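Local coordinates for SAM-dependent methyltransferase (Pyrococcus horikoshii, PDB 1WZN), which probably transfers a methyl group from S-adenosyl-L-methionine to an unspecified acceptor, and binds the by-product S-adenosyl-L-homocysteine in its pocket, at residues A[13-18]-A[185-190]; A[189-194]-A[199-204]. All coordinates share one frame; numbering follows the deposited sequence.

Contact 1: residues A[13-18]-A[185-190]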
# COMPACT_ATOMS: atom_id res chain seq x y z
N ASP A 13 -16.13 27.58 -5.82
CA ASP A 13 -14.90 28.36 -5.70
C ASP A 13 -14.15 28.05 -4.40
O ASP A 13 -12.93 28.19 -4.33
CB ASP A 13 -15.20 29.86 -5.81
CG ASP A 13 -15.56 30.28 -7.24
OD1 ASP A 13 -15.57 29.40 -8.12
OD2 ASP A 13 -15.82 31.48 -7.47
N THR A 14 -14.89 27.64 -3.38
CA THR A 14 -14.28 27.31 -2.09
C THR A 14 -13.56 25.98 -2.23
O THR A 14 -12.39 25.83 -1.88
CB THR A 14 -15.36 27.19 -1.00
OG1 THR A 14 -15.91 28.49 -0.75
CG2 THR A 14 -14.77 26.61 0.30
N ILE A 15 -14.27 25.00 -2.79
CA ILE A 15 -13.72 23.67 -3.02
C ILE A 15 -12.48 23.78 -3.91
O ILE A 15 -11.48 23.08 -3.68
CB ILE A 15 -14.78 22.77 -3.69
CG1 ILE A 15 -15.93 22.51 -2.71
CG2 ILE A 15 -14.15 21.47 -4.17
CD1 ILE A 15 -17.16 21.88 -3.34
N TYR A 16 -12.52 24.67 -4.90
CA TYR A 16 -11.38 24.75 -5.80
C TYR A 16 -10.55 26.02 -5.60
O TYR A 16 -10.19 26.72 -6.53
CB TYR A 16 -11.90 24.69 -7.24
CG TYR A 16 -12.35 23.31 -7.56
CD1 TYR A 16 -11.42 22.29 -7.71
CD2 TYR A 16 -13.71 23.03 -7.70
CE1 TYR A 16 -11.84 21.00 -7.99
CE2 TYR A 16 -14.13 21.74 -7.98
CZ TYR A 16 -13.20 20.72 -8.12
OH TYR A 16 -13.61 19.42 -8.37
N ARG A 17 -10.29 26.33 -4.31
CA ARG A 17 -9.47 27.50 -3.98
C ARG A 17 -8.10 27.44 -4.67
O ARG A 17 -7.54 28.43 -5.11
CB ARG A 17 -9.30 27.54 -2.47
CG ARG A 17 -8.29 28.59 -2.01
CD ARG A 17 -8.10 28.58 -0.49
NE ARG A 17 -7.85 27.21 -0.01
CZ ARG A 17 -6.67 26.65 -0.32
NH1 ARG A 17 -5.78 27.33 -1.03
NH2 ARG A 17 -6.39 25.41 0.09
N ARG A 18 -7.55 26.21 -4.72
CA ARG A 18 -6.23 26.04 -5.31
C ARG A 18 -6.23 26.34 -6.81
O ARG A 18 -5.34 26.99 -7.35
CB ARG A 18 -5.79 24.59 -5.07
CG ARG A 18 -5.63 24.28 -3.58
CD ARG A 18 -5.04 22.88 -3.35
NE ARG A 18 -4.99 22.59 -1.91
CZ ARG A 18 -6.13 22.20 -1.32
NH1 ARG A 18 -7.24 22.09 -2.03
NH2 ARG A 18 -6.15 21.96 -0.01
N PHE A 185 -16.78 9.21 -10.56
CA PHE A 185 -16.18 10.14 -9.62
C PHE A 185 -17.17 10.46 -8.51
O PHE A 185 -18.23 11.04 -8.75
CB PHE A 185 -15.77 11.43 -10.32
CG PHE A 185 -15.19 12.45 -9.39
CD1 PHE A 185 -14.06 12.16 -8.63
CD2 PHE A 185 -15.79 13.70 -9.25
CE1 PHE A 185 -13.54 13.09 -7.73
CE2 PHE A 185 -15.27 14.64 -8.36
CZ PHE A 185 -14.15 14.33 -7.60
N LYS A 186 -16.80 10.10 -7.29
CA LYS A 186 -17.67 10.32 -6.15
C LYS A 186 -17.02 11.23 -5.13
O LYS A 186 -15.84 11.12 -4.83
CB LYS A 186 -18.04 8.97 -5.53
CG LYS A 186 -18.72 8.03 -6.55
CD LYS A 186 -18.78 6.60 -6.06
CE LYS A 186 -19.38 5.68 -7.12
NZ LYS A 186 -20.81 5.99 -7.42
N ARG A 187 -17.81 12.16 -4.62
CA ARG A 187 -17.33 13.12 -3.64
C ARG A 187 -18.42 13.47 -2.64
O ARG A 187 -19.48 13.96 -3.01
CB ARG A 187 -16.83 14.38 -4.36
CG ARG A 187 -16.67 15.61 -3.47
CD ARG A 187 -16.08 16.76 -4.26
NE ARG A 187 -14.68 16.51 -4.61
CZ ARG A 187 -13.98 17.22 -5.49
NH1 ARG A 187 -14.56 18.23 -6.13
NH2 ARG A 187 -12.71 16.94 -5.72
N LEU A 188 -18.16 13.18 -1.37
CA LEU A 188 -19.11 13.50 -0.32
C LEU A 188 -18.67 14.84 0.26
O LEU A 188 -17.54 14.97 0.72
CB LEU A 188 -19.08 12.44 0.78
CG LEU A 188 -19.93 12.77 2.01
CD1 LEU A 188 -21.42 12.77 1.64
CD2 LEU A 188 -19.65 11.75 3.10
N VAL A 189 -19.55 15.83 0.21
CA VAL A 189 -19.22 17.14 0.76
C VAL A 189 -20.08 17.37 2.00
O VAL A 189 -21.31 17.39 1.92
CB VAL A 189 -19.47 18.27 -0.26
CG1 VAL A 189 -19.15 19.63 0.37
CG2 VAL A 189 -18.60 18.05 -1.49
N GLN A 190 -19.43 17.50 3.15
CA GLN A 190 -20.16 17.74 4.38
C GLN A 190 -19.91 19.20 4.75
O GLN A 190 -18.77 19.65 4.81
CB GLN A 190 -19.65 16.80 5.48
CG GLN A 190 -19.99 15.34 5.22
CD GLN A 190 -19.32 14.39 6.19
OE1 GLN A 190 -18.14 14.07 6.06
NE2 GLN A 190 -20.07 13.95 7.19
O HOH W 1 -10.80 17.93 -8.10
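Y16 and R187 meet through their polar ends, and the rest of the contact is arranged around that meeting. The arginine donates from NH1 to the phenol oxygen: R187 NH1 lies 2.7 Å from Y16 OH, with an N-H...O angle of 157°. The oxygen sits close to the guanidinium plane, at its edge, while the phenol ring itself is turned 55° from that plane. A water closes a small triangle, bound to Y16 OH at 3.2 Å and accepting from R187 NH2 at 3.2 Å. The guanidinium has a further partner beyond the pair, since NE forms a salt bridge with D172; its plane is thus held from several sides.

Van der Waals contact accompanies the hydrogen bond. With CG anti to the backbone N (chi1 163°), the R187 chain leaves strand 182-192 toward the helical segment and bends at chi3. I15 CG2 packs 3.8 Å from R187 NH1 and also lies over one face of the Y16 ring, toward its rim. Farther along, I15 CD1 reaches V189 CG2 at 4.5 Å, a looser, apolar touch. On the strand side, F185 CZ lies over one face of the guanidinium, offset toward its rim.

A phenylalanine in place of Y16 would probably leave R187 NH1 without this acceptor and the water without one of its partners. The hydrogen bond and the salt bridge together imply a polar tie, its charge probably offset by D172, between the strand and a segment whose Y16 side chain is about 6 Å from the bound S-adenosyl-L-homocysteine.

Contact 2: residues A[189-194]-A[199-204]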
# COMPACT_ATOMS: atom_id res chain seq x y z
N VAL A 189 -19.55 15.83 0.21
CA VAL A 189 -19.22 17.14 0.76
C VAL A 189 -20.08 17.37 2.00
O VAL A 189 -21.31 17.39 1.92
CB VAL A 189 -19.47 18.27 -0.26
CG1 VAL A 189 -19.15 19.63 0.37
CG2 VAL A 189 -18.60 18.05 -1.49
N GLN A 190 -19.43 17.50 3.15
CA GLN A 190 -20.16 17.74 4.38
C GLN A 190 -19.91 19.20 4.75
O GLN A 190 -18.77 19.65 4.81
CB GLN A 190 -19.65 16.80 5.48
CG GLN A 190 -19.99 15.34 5.22
CD GLN A 190 -19.32 14.39 6.19
OE1 GLN A 190 -18.14 14.07 6.06
NE2 GLN A 190 -20.07 13.95 7.19
N ILE A 191 -20.99 19.94 4.98
CA ILE A 191 -20.92 21.36 5.32
C ILE A 191 -21.26 21.52 6.80
O ILE A 191 -22.41 21.33 7.20
CB ILE A 191 -21.91 22.16 4.45
CG1 ILE A 191 -21.61 21.88 2.97
CG2 ILE A 191 -21.76 23.66 4.72
CD1 ILE A 191 -22.55 22.58 2.01
N LEU A 192 -20.26 21.88 7.59
CA LEU A 192 -20.41 22.03 9.03
C LEU A 192 -20.59 23.46 9.50
O LEU A 192 -19.79 24.34 9.18
CB LEU A 192 -19.18 21.46 9.75
CG LEU A 192 -19.02 19.94 9.88
CD1 LEU A 192 -19.15 19.28 8.52
CD2 LEU A 192 -17.67 19.64 10.52
N ARG A 193 -21.65 23.69 10.27
CA ARG A 193 -21.93 25.00 10.85
C ARG A 193 -21.27 25.03 12.23
O ARG A 193 -20.98 23.98 12.81
CB ARG A 193 -23.44 25.23 10.96
CG ARG A 193 -24.13 25.29 9.60
CD ARG A 193 -25.49 25.95 9.69
NE ARG A 193 -25.39 27.33 10.16
CZ ARG A 193 -24.81 28.31 9.48
NH1 ARG A 193 -24.26 28.08 8.29
NH2 ARG A 193 -24.76 29.54 9.99
N PRO A 194 -21.02 26.23 12.77
CA PRO A 194 -20.40 26.43 14.08
C PRO A 194 -20.99 25.60 15.22
O PRO A 194 -20.25 25.08 16.06
CB PRO A 194 -20.55 27.93 14.32
CG PRO A 194 -20.41 28.48 12.93
CD PRO A 194 -21.29 27.53 12.12
N LYS A 199 -24.84 19.47 6.84
CA LYS A 199 -25.59 19.21 5.62
C LYS A 199 -24.60 18.45 4.75
O LYS A 199 -23.41 18.76 4.75
CB LYS A 199 -26.02 20.51 4.94
CG LYS A 199 -27.29 21.11 5.53
CD LYS A 199 -27.81 22.27 4.72
CE LYS A 199 -29.15 22.74 5.26
NZ LYS A 199 -30.15 21.63 5.24
N ALA A 200 -25.08 17.45 4.03
CA ALA A 200 -24.20 16.65 3.19
C ALA A 200 -24.79 16.43 1.81
O ALA A 200 -25.99 16.20 1.66
CB ALA A 200 -23.91 15.32 3.85
N PHE A 201 -23.92 16.49 0.81
CA PHE A 201 -24.30 16.31 -0.59
C PHE A 201 -23.32 15.35 -1.24
O PHE A 201 -22.11 15.41 -0.98
CB PHE A 201 -24.27 17.65 -1.31
CG PHE A 201 -25.28 18.63 -0.81
CD1 PHE A 201 -26.62 18.51 -1.16
CD2 PHE A 201 -24.90 19.67 0.04
CE1 PHE A 201 -27.57 19.41 -0.67
CE2 PHE A 201 -25.84 20.57 0.52
CZ PHE A 201 -27.17 20.44 0.17
N LEU A 202 -23.83 14.48 -2.10
CA LEU A 202 -22.98 13.51 -2.77
C LEU A 202 -22.85 13.77 -4.26
O LEU A 202 -23.84 13.76 -4.99
CB LEU A 202 -23.53 12.09 -2.56
CG LEU A 202 -22.82 10.97 -3.35
CD1 LEU A 202 -21.43 10.75 -2.79
CD2 LEU A 202 -23.64 9.69 -3.27
N VAL A 203 -21.63 14.02 -4.71
CA VAL A 203 -21.38 14.23 -6.13
C VAL A 203 -21.14 12.82 -6.65
O VAL A 203 -20.45 12.04 -6.02
CB VAL A 203 -20.11 15.07 -6.39
CG1 VAL A 203 -19.84 15.15 -7.89
CG2 VAL A 203 -20.26 16.46 -5.80
N ASP A 204 -21.74 12.50 -7.80
CA ASP A 204 -21.57 11.18 -8.39
C ASP A 204 -21.75 11.33 -9.90
O ASP A 204 -22.86 11.24 -10.41
CB ASP A 204 -22.60 10.21 -7.80
CG ASP A 204 -22.45 8.80 -8.34
OD1 ASP A 204 -21.31 8.39 -8.63
OD2 ASP A 204 -23.47 8.10 -8.46
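V189 and F201 face each other as an antiparallel hydrogen-bonded pair, and I191 with K199 repeats the pattern two residues on. The four backbone bonds are uneven. V189 N to F201 O spans 2.9 Å and I191 N to K199 O 2.7 Å, both almost straight at the hydrogen. The return bonds, F201 N to V189 O at 3.0 Å and K199 N to I191 O at 3.1 Å, are more bent, the last at 155°. Between these pairs Q190 and A200 form the non-hydrogen-bonded pair, where A200 CA comes 3.2 Å from V189 O in a CA-H...O contact.

Side chains add a second layer on the face that carries V189, I191, K199 and F201. I191 CD1 meets the F201 ring at its edge, near the ring plane, 4.1 Å from CE2. This diagonal touch depends on the isoleucine placing CG1 anti to its carbonyl carbon (chi1 -55°) and extending beyond it. On the opposite face, A200 CB lies 4.2 Å from Q190 CG. The K199 chain leads away from the hairpin, and its NZ forms a salt bridge with E197 of the second subunit.

Farther out, L8 rests on V189 and F201, and Y11 on I191, so residues near the N-terminus lie against the face that carries V189, I191 and F201. Segments 189-192 and 199-204 run 164° apart in direction, within the beta hairpin of strands 182-192 and 198-208 in a four-stranded antiparallel sheet. Strand 182-192 is flanked on its other edge by strand 166-177, whereas strand 198-208 is outermost within the chain and its A200 makes backbone hydrogen bonds to the second subunit.

In the fold
Contacts 1 and 2 share V189 and Q190 on strand 182-192, and their centres lie 10 Å apart. Both are largely buried, but the centre of contact 2 lies about 23 Å from the centre of the chain, against about 15 Å for contact 1. Contact 1 joins the antiparallel sheet to the N-terminal helical segment by side chains alone, whereas contact 2 holds neighbouring strands together chiefly through backbone bonds. The bound S-adenosyl-L-homocysteine lies closer to contact 1. Both contacts touch the second subunit, contact 2 also through backbone bonds from A200. A salt bridge from K186 NZ to D204 OD1, 2.7 Å long, ties the two regions directly.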